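Local coordinates for peptidoglycan synthetase penicillin-binding protein 3 (Bifidobacterium adolescentis, PDB 4YE5) that probably binds penicillin and, as a member of the transpeptidase family, probably cross-links peptidoglycan at the membrane during cell-wall synthesis, at residues R359-F362 against I363-G367; R395-L399 against F400-Y404; A464-S467 against S468-Y472. All coordinates share one frame; numbering follows the deposited sequence.

Interaction 1. Residues R359-F362 against I363-G367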
loop_
_atom_site.group_PDB
_atom_site.type_symbol
_atom_site.label_atom_id
_atom_site.label_comp_id
_atom_site.label_asym_id
_atom_site.label_seq_id
_atom_site.Cartn_x
_atom_site.Cartn_y
_atom_site.Cartn_z
ATOM N N ARG A 359 10.835 -17.972 -24.032
ATOM C CA ARG A 359 10.266 -16.623 -23.951
ATOM C C ARG A 359 9.342 -16.499 -22.745
ATOM O O ARG A 359 9.515 -15.601 -21.926
ATOM C CB ARG A 359 9.539 -16.237 -25.253
ATOM C CG ARG A 359 10.461 -16.214 -26.464
ATOM C CD ARG A 359 9.710 -16.103 -27.809
ATOM N NE ARG A 359 10.641 -16.293 -28.926
ATOM C CZ ARG A 359 10.555 -15.671 -30.101
ATOM N NH1 ARG A 359 9.566 -14.817 -30.329
ATOM N NH2 ARG A 359 11.464 -15.897 -31.045
ATOM N N TYR A 360 8.372 -17.405 -22.633
ATOM C CA TYR A 360 7.427 -17.372 -21.516
ATOM C C TYR A 360 8.184 -17.446 -20.180
ATOM O O TYR A 360 7.904 -16.687 -19.252
ATOM C CB TYR A 360 6.440 -18.547 -21.603
ATOM C CG TYR A 360 5.473 -18.580 -20.433
ATOM C CD1 TYR A 360 4.249 -17.916 -20.497
ATOM C CD2 TYR A 360 5.797 -19.249 -19.253
ATOM C CE1 TYR A 360 3.368 -17.925 -19.424
ATOM C CE2 TYR A 360 4.922 -19.264 -18.176
ATOM C CZ TYR A 360 3.710 -18.606 -18.269
ATOM O OH TYR A 360 2.851 -18.617 -17.193
ATOM N N ASN A 361 9.131 -18.384 -20.098
ATOM C CA ASN A 361 9.859 -18.645 -18.865
ATOM C C ASN A 361 10.571 -17.418 -18.341
ATOM O O ASN A 361 10.471 -17.107 -17.170
ATOM C CB ASN A 361 10.877 -19.773 -19.049
ATOM C CG ASN A 361 11.714 -20.001 -17.803
ATOM O OD1 ASN A 361 11.276 -20.662 -16.860
ATOM N ND2 ASN A 361 12.926 -19.450 -17.792
ATOM N N PHE A 362 11.285 -16.706 -19.203
ATOM C CA PHE A 362 12.004 -15.542 -18.702
ATOM C C PHE A 362 11.114 -14.380 -18.328
ATOM O O PHE A 362 11.356 -13.724 -17.326
ATOM C CB PHE A 362 13.199 -15.159 -19.577
ATOM C CG PHE A 362 14.414 -16.008 -19.275
ATOM C CD1 PHE A 362 15.262 -15.681 -18.224
ATOM C CD2 PHE A 362 14.655 -17.172 -19.985
ATOM C CE1 PHE A 362 16.365 -16.492 -17.923
ATOM C CE2 PHE A 362 15.750 -17.982 -19.697
ATOM C CZ PHE A 362 16.607 -17.641 -18.667
ATOM N N ILE A 363 10.044 -14.163 -19.076
ATOM C CA ILE A 363 9.109 -13.123 -18.669
ATOM C C ILE A 363 8.467 -13.477 -17.324
ATOM O O ILE A 363 8.450 -12.666 -16.395
ATOM C CB ILE A 363 8.086 -12.842 -19.774
ATOM C CG1 ILE A 363 8.831 -12.198 -20.956
ATOM C CG2 ILE A 363 6.972 -11.904 -19.246
ATOM C CD1 ILE A 363 8.172 -12.386 -22.256
ATOM N N SER A 364 7.981 -14.705 -17.212
ATOM C CA SER A 364 7.363 -15.178 -15.979
ATOM C C SER A 364 8.352 -15.152 -14.807
ATOM O O SER A 364 8.000 -14.762 -13.693
ATOM C CB SER A 364 6.865 -16.615 -16.181
ATOM O OG SER A 364 6.059 -17.017 -15.088
ATOM N N LYS A 365 9.585 -15.583 -15.060
ATOM C CA LYS A 365 10.623 -15.601 -14.024
ATOM C C LYS A 365 10.844 -14.221 -13.381
ATOM O O LYS A 365 11.230 -14.131 -12.215
ATOM C CB LYS A 365 11.942 -16.072 -14.627
ATOM C CG LYS A 365 12.801 -16.950 -13.749
ATOM C CD LYS A 365 14.018 -17.403 -14.576
ATOM C CE LYS A 365 14.840 -18.487 -13.897
ATOM N NZ LYS A 365 15.875 -19.007 -14.841
ATOM N N PHE A 366 10.626 -13.153 -14.138
ATOM C CA PHE A 366 10.775 -11.791 -13.587
ATOM C C PHE A 366 9.580 -11.365 -12.730
ATOM O O PHE A 366 9.535 -10.236 -12.218
ATOM C CB PHE A 366 10.982 -10.772 -14.712
ATOM C CG PHE A 366 12.407 -10.659 -15.191
ATOM C CD1 PHE A 366 13.274 -9.741 -14.611
ATOM C CD2 PHE A 366 12.879 -11.460 -16.220
ATOM C CE1 PHE A 366 14.590 -9.617 -15.060
ATOM C CE2 PHE A 366 14.188 -11.358 -16.670
ATOM C CZ PHE A 366 15.051 -10.439 -16.095
ATOM N N GLY A 367 8.609 -12.260 -12.559
ATOM C CA GLY A 367 7.446 -11.978 -11.715
ATOM C C GLY A 367 6.196 -11.524 -12.470
ATOM O O GLY A 367 5.174 -11.189 -11.858
#
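Lys365 N donates to Asn361 O at 2.7 Å, an ordinary helical bond and the shortest across the contact. The turn before it is held by Ser364 N to Tyr360 O at 2.8 Å. The next one is slacker: Phe366 N reaches Phe362 O at 3.3 Å in a weak bond. The ring of Phe366 also meets this oxygen, in plane and edge-on, with CD2 only 2.9 Å from Phe362 O. The torsion of Phe366 explains this, since CG stands beside its own backbone N (chi1 -83°) and turns the ring edge back to the preceding turn.

On another side of the helix, the Lys365 chain is extended beyond CG. It lies alongside Phe362 and points the same way. Its NZ ends 4.0 Å from Phe362 CE1. The amide of Asn361 crosses this chain obliquely, with ND2 4.0 Å from Lys365 CD. The same ND2 sits above one face of the Phe362 ring, toward its rim. Further round, Tyr360 CE2 rests 3.8 Å from Ser364 CB.

The buried Phe366 ring packs against helices 290-299 and 408-419. Gly367 then leaves the helix with a positive phi of 98°, and Gly367 N bonds back to Ser364 O. The arrangement is a helix C-terminus closed by a Schellman motif.

Interaction 2. Residues R395-L399 against F400-Y404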
loop_
_atom_site.group_PDB
_atom_site.type_symbol
_atom_site.label_atom_id
_atom_site.label_comp_id
_atom_site.label_asym_id
_atom_site.label_seq_id
_atom_site.Cartn_x
_atom_site.Cartn_y
_atom_site.Cartn_z
ATOM N N ARG A 395 3.734 -14.398 -30.239
ATOM C CA ARG A 395 4.970 -15.035 -29.771
ATOM C C ARG A 395 6.149 -14.082 -29.968
ATOM O O ARG A 395 7.164 -14.192 -29.282
ATOM C CB ARG A 395 5.231 -16.367 -30.497
ATOM C CG ARG A 395 5.686 -16.204 -31.943
ATOM C CD ARG A 395 6.047 -17.534 -32.593
ATOM N NE ARG A 395 7.137 -18.231 -31.907
ATOM C CZ ARG A 395 8.422 -18.126 -32.233
ATOM N NH1 ARG A 395 9.340 -18.807 -31.552
ATOM N NH2 ARG A 395 8.794 -17.344 -33.239
ATOM N N ASN A 396 6.002 -13.135 -30.895
ATOM C CA ASN A 396 7.046 -12.137 -31.155
ATOM C C ASN A 396 6.863 -10.807 -30.428
ATOM O O ASN A 396 7.825 -10.232 -29.894
ATOM C CB ASN A 396 7.190 -11.913 -32.663
ATOM C CG ASN A 396 8.004 -12.998 -33.323
ATOM O OD1 ASN A 396 9.093 -13.335 -32.849
ATOM N ND2 ASN A 396 7.476 -13.579 -34.405
ATOM N N THR A 397 5.629 -10.314 -30.386
ATOM C CA THR A 397 5.341 -9.068 -29.664
ATOM C C THR A 397 5.671 -9.192 -28.173
ATOM O O THR A 397 5.979 -8.201 -27.508
ATOM C CB THR A 397 3.863 -8.629 -29.820
ATOM O OG1 THR A 397 3.007 -9.624 -29.254
ATOM C CG2 THR A 397 3.493 -8.437 -31.303
ATOM N N VAL A 398 5.631 -10.412 -27.646
ATOM C CA VAL A 398 5.966 -10.619 -26.234
ATOM C C VAL A 398 7.431 -10.226 -25.964
ATOM O O VAL A 398 7.796 -9.889 -24.834
ATOM C CB VAL A 398 5.694 -12.085 -25.797
ATOM C CG1 VAL A 398 6.873 -12.982 -26.122
ATOM C CG2 VAL A 398 5.382 -12.152 -24.311
ATOM N N LEU A 399 8.260 -10.249 -27.009
ATOM C CA LEU A 399 9.668 -9.858 -26.891
ATOM C C LEU A 399 9.810 -8.378 -26.604
ATOM O O LEU A 399 10.801 -7.953 -26.014
ATOM C CB LEU A 399 10.445 -10.169 -28.177
ATOM C CG LEU A 399 10.552 -11.628 -28.623
ATOM C CD1 LEU A 399 11.358 -11.704 -29.925
ATOM C CD2 LEU A 399 11.185 -12.500 -27.516
ATOM N N PHE A 400 8.839 -7.580 -27.039
ATOM C CA PHE A 400 8.947 -6.137 -26.821
ATOM C C PHE A 400 7.816 -5.501 -26.012
ATOM O O PHE A 400 7.381 -4.386 -26.291
ATOM C CB PHE A 400 9.244 -5.363 -28.119
ATOM C CG PHE A 400 8.437 -5.798 -29.318
ATOM C CD1 PHE A 400 7.201 -5.224 -29.592
ATOM C CD2 PHE A 400 8.949 -6.734 -30.204
ATOM C CE1 PHE A 400 6.478 -5.601 -30.731
ATOM C CE2 PHE A 400 8.232 -7.126 -31.330
ATOM C CZ PHE A 400 6.994 -6.551 -31.596
ATOM N N GLY A 401 7.367 -6.210 -24.979
ATOM C CA GLY A 401 6.465 -5.624 -24.006
ATOM C C GLY A 401 5.038 -5.463 -24.473
ATOM O O GLY A 401 4.331 -4.624 -23.936
ATOM N N GLN A 402 4.610 -6.265 -25.455
ATOM C CA GLN A 402 3.220 -6.226 -25.927
ATOM C C GLN A 402 2.524 -7.573 -25.770
ATOM O O GLN A 402 3.144 -8.636 -25.889
ATOM C CB GLN A 402 3.138 -5.776 -27.394
ATOM C CG GLN A 402 3.590 -4.337 -27.636
ATOM C CD GLN A 402 3.537 -3.943 -29.105
ATOM O OE1 GLN A 402 2.898 -4.612 -29.918
ATOM N NE2 GLN A 402 4.223 -2.862 -29.452
ATOM N N GLY A 403 1.225 -7.525 -25.513
ATOM C CA GLY A 403 0.407 -8.726 -25.471
ATOM C C GLY A 403 0.366 -9.372 -24.090
ATOM O O GLY A 403 -0.187 -10.461 -23.922
ATOM N N TYR A 404 0.971 -8.707 -23.113
ATOM C CA TYR A 404 0.851 -9.097 -21.709
ATOM C C TYR A 404 0.808 -7.816 -20.912
ATOM O O TYR A 404 1.219 -6.773 -21.419
ATOM C CB TYR A 404 2.011 -9.981 -21.253
ATOM C CG TYR A 404 3.402 -9.341 -21.206
ATOM C CD1 TYR A 404 3.867 -8.714 -20.045
ATOM C CD2 TYR A 404 4.270 -9.425 -22.295
ATOM C CE1 TYR A 404 5.149 -8.167 -19.981
ATOM C CE2 TYR A 404 5.558 -8.869 -22.241
ATOM C CZ TYR A 404 5.986 -8.245 -21.080
ATOM O OH TYR A 404 7.257 -7.704 -21.014
HETATM O O HOH W 1 2.648 -11.251 -26.647
HETATM O O HOH W 2 8.810 -8.278 -23.024
#
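The Phe400 ring lies with one face on the backbone of Thr397, a CH-pi contact. Thr397 CA is 3.8 Å from the centroid of the Phe400 ring and 21° off the ring normal. Gln402 NE2 lies at the ring edge, in plane. Asn396 O approaches obliquely, 3.4 Å from Phe400 CE2. The ring is folded back over Thr397 because CG stands between the backbone N and the carbonyl carbon (chi1 44°). The second ring, Tyr404, has water 2 at its edge, in plane. Val398 CG2 meets it obliquely, 3.6 Å from Tyr404 CD2, and the two side chains cross at about a right angle.

Thr397 O is gripped twice. Phe400 N donates to Thr397 O at 3.0 Å and Gln402 N donates to Thr397 O at 3.1 Å. They come from opposite faces of the carbonyl plane, and neither lies on a lone pair. The chain turns at Gly401, which has a positive phi of 75°.

Two waters fill in the polar links. Water 2 donates to Val398 O at 2.6 Å; it also bonds Tyr404 OH and, weakly, Gly401 N. Water 1 donates to Gln402 O at 2.8 Å and accepts from Thr397 OG1 at 3.1 Å.

The loop thus folds back over the last residues of the segment 395-399. Gly401 pairs through its backbone with Gly286, and Gly403 N bonds Glu284. Phe400 reaches Lys290, the lysine of a probable SxxK motif, and also touches helix 344-350. Val398 and Leu399 pack on helix 356-365, and Leu399 also meets helix 290-299.

Interaction 3. Residues A464-S467 against S468-Y472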
loop_
_atom_site.group_PDB
_atom_site.type_symbol
_atom_site.label_atom_id
_atom_site.label_comp_id
_atom_site.label_asym_id
_atom_site.label_seq_id
_atom_site.Cartn_x
_atom_site.Cartn_y
_atom_site.Cartn_z
ATOM N N ALA A 464 23.818 -1.895 -20.538
ATOM C CA ALA A 464 23.002 -1.551 -21.715
ATOM C C ALA A 464 21.890 -0.559 -21.354
ATOM O O ALA A 464 21.545 0.320 -22.159
ATOM C CB ALA A 464 22.415 -2.815 -22.359
HETATM N N MSE A 465 21.331 -0.691 -20.148
HETATM C CA MSE A 465 20.329 0.267 -19.666
HETATM C C MSE A 465 20.917 1.655 -19.400
HETATM O O MSE A 465 20.242 2.674 -19.569
HETATM C CB MSE A 465 19.583 -0.240 -18.416
HETATM C CG MSE A 465 18.687 -1.445 -18.677
HETATM SE SE MSE A 465 17.716 -1.944 -17.074
HETATM C CE MSE A 465 16.587 -0.329 -16.917
ATOM N N GLU A 466 22.174 1.697 -18.987
ATOM C CA GLU A 466 22.834 2.972 -18.827
ATOM C C GLU A 466 23.036 3.635 -20.202
ATOM O O GLU A 466 22.853 4.851 -20.345
ATOM C CB GLU A 466 24.160 2.834 -18.048
ATOM C CG GLU A 466 24.960 4.129 -18.038
ATOM C CD GLU A 466 25.956 4.237 -16.886
ATOM O OE1 GLU A 466 26.220 3.223 -16.205
ATOM O OE2 GLU A 466 26.472 5.354 -16.669
ATOM N N SER A 467 23.387 2.841 -21.217
ATOM C CA SER A 467 23.439 3.379 -22.581
ATOM C C SER A 467 22.038 3.831 -23.017
ATOM O O SER A 467 21.886 4.867 -23.667
ATOM C CB SER A 467 24.014 2.357 -23.576
ATOM O OG SER A 467 25.369 2.078 -23.270
ATOM N N SER A 468 21.012 3.074 -22.634
ATOM C CA SER A 468 19.631 3.467 -22.957
ATOM C C SER A 468 19.260 4.819 -22.303
ATOM O O SER A 468 18.610 5.638 -22.930
ATOM C CB SER A 468 18.618 2.372 -22.542
ATOM O OG SER A 468 18.901 1.126 -23.206
ATOM N N ALA A 469 19.678 5.046 -21.054
ATOM C CA ALA A 469 19.429 6.335 -20.373
ATOM C C ALA A 469 20.161 7.496 -21.067
ATOM O O ALA A 469 19.608 8.579 -21.265
ATOM C CB ALA A 469 19.867 6.272 -18.900
ATOM N N GLU A 470 21.412 7.268 -21.427
ATOM C CA GLU A 470 22.196 8.305 -22.095
ATOM C C GLU A 470 21.579 8.716 -23.431
ATOM O O GLU A 470 21.764 9.839 -23.885
ATOM C CB GLU A 470 23.635 7.842 -22.305
ATOM C CG GLU A 470 24.418 7.738 -21.013
ATOM C CD GLU A 470 25.868 7.376 -21.260
ATOM O OE1 GLU A 470 26.222 7.174 -22.442
ATOM O OE2 GLU A 470 26.644 7.283 -20.280
ATOM N N HIS A 471 20.840 7.809 -24.052
ATOM C CA HIS A 471 20.118 8.134 -25.283
ATOM C C HIS A 471 19.175 9.352 -25.113
ATOM O O HIS A 471 18.909 10.069 -26.076
ATOM C CB HIS A 471 19.341 6.900 -25.767
ATOM C CG HIS A 471 18.772 7.046 -27.141
ATOM N ND1 HIS A 471 19.524 6.852 -28.280
ATOM C CD2 HIS A 471 17.526 7.373 -27.562
ATOM C CE1 HIS A 471 18.763 7.046 -29.345
ATOM N NE2 HIS A 471 17.547 7.360 -28.938
ATOM N N TYR A 472 18.694 9.578 -23.889
ATOM C CA TYR A 472 17.768 10.680 -23.581
ATOM C C TYR A 472 18.379 11.768 -22.690
ATOM O O TYR A 472 17.658 12.582 -22.116
ATOM C CB TYR A 472 16.477 10.129 -22.929
ATOM C CG TYR A 472 15.760 9.184 -23.876
ATOM C CD1 TYR A 472 15.357 9.623 -25.125
ATOM C CD2 TYR A 472 15.534 7.852 -23.539
ATOM C CE1 TYR A 472 14.714 8.789 -26.007
ATOM C CE2 TYR A 472 14.893 6.999 -24.423
ATOM C CZ TYR A 472 14.499 7.471 -25.655
ATOM O OH TYR A 472 13.877 6.642 -26.550
HETATM O O HOH W 3 25.789 7.320 -17.924
#
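In the last turns of helix 455-470 the side chain of Ser468 returns to the backbone of Ala464. Ala464 O accepts twice from Ser468. The backbone Ser468 N comes to Ala464 O at 2.8 Å, and the hydroxyl Ser468 OG at 3.0 Å. The two donors reach the oxygen from opposite faces of its plane. The hydroxyl lies above that plane, 35° out of it. It can fold back because OG stands beside its own backbone N (chi1 -59°). This gives the buried hydroxyl an acceptor within the helix.

Ordinary helical bonds follow, among them Glu470 N to Glu466 O at 3.0 Å. The Glu470 side chain leans on the same carbonyl, with CG 3.4 Å from Glu466 O. Both glutamate chains are extended, and their carboxylate planes stand 89° apart. Glu466 OE2 and Glu470 OE2 are 4.1 Å from each other. Water 3 is modelled between the two oxygens, but its distances are unusually short, so its identity is doubtful. The like charges are probably eased by Arg482, in a salt bridge with Glu466 OE2, and by weaker, longer ion pairs from Arg558 to both glutamates.

The helix packs on strand 484-492, at one edge of the five-stranded antiparallel sheet, where Ser468 touches Lys486, the lysine of a probable K(T/S)G motif, and Ala469 touches Ala485. The selenomethionine at Met465 reaches strand 501-510, while Ala464 and Ser468 face helix 335-340 and His471 ND1 bonds Glu340 in that helix.

Along the chain the three contacts come in series, and none nests in or crosses another. Each is local, joining neighbouring turns. Interaction 1 lies at the C-terminal end of helix 356-365. Interaction 2 folds the loop after helix 394-397 back onto that helix. These two touch: Arg359 NH1 probably bonds Arg395 O and Asn396 OD1, and Ile363 CD1 packs on Val398 CG2. They therefore tie helix 356-365 to helix 394-397. Interaction 3 comes later, at the end of helix 455-470, about 22 Å from interaction 2 between centres, and touches neither. All three belong to the transpeptidase domain; interactions 2 and 3 border different residues of the probable active-site motifs.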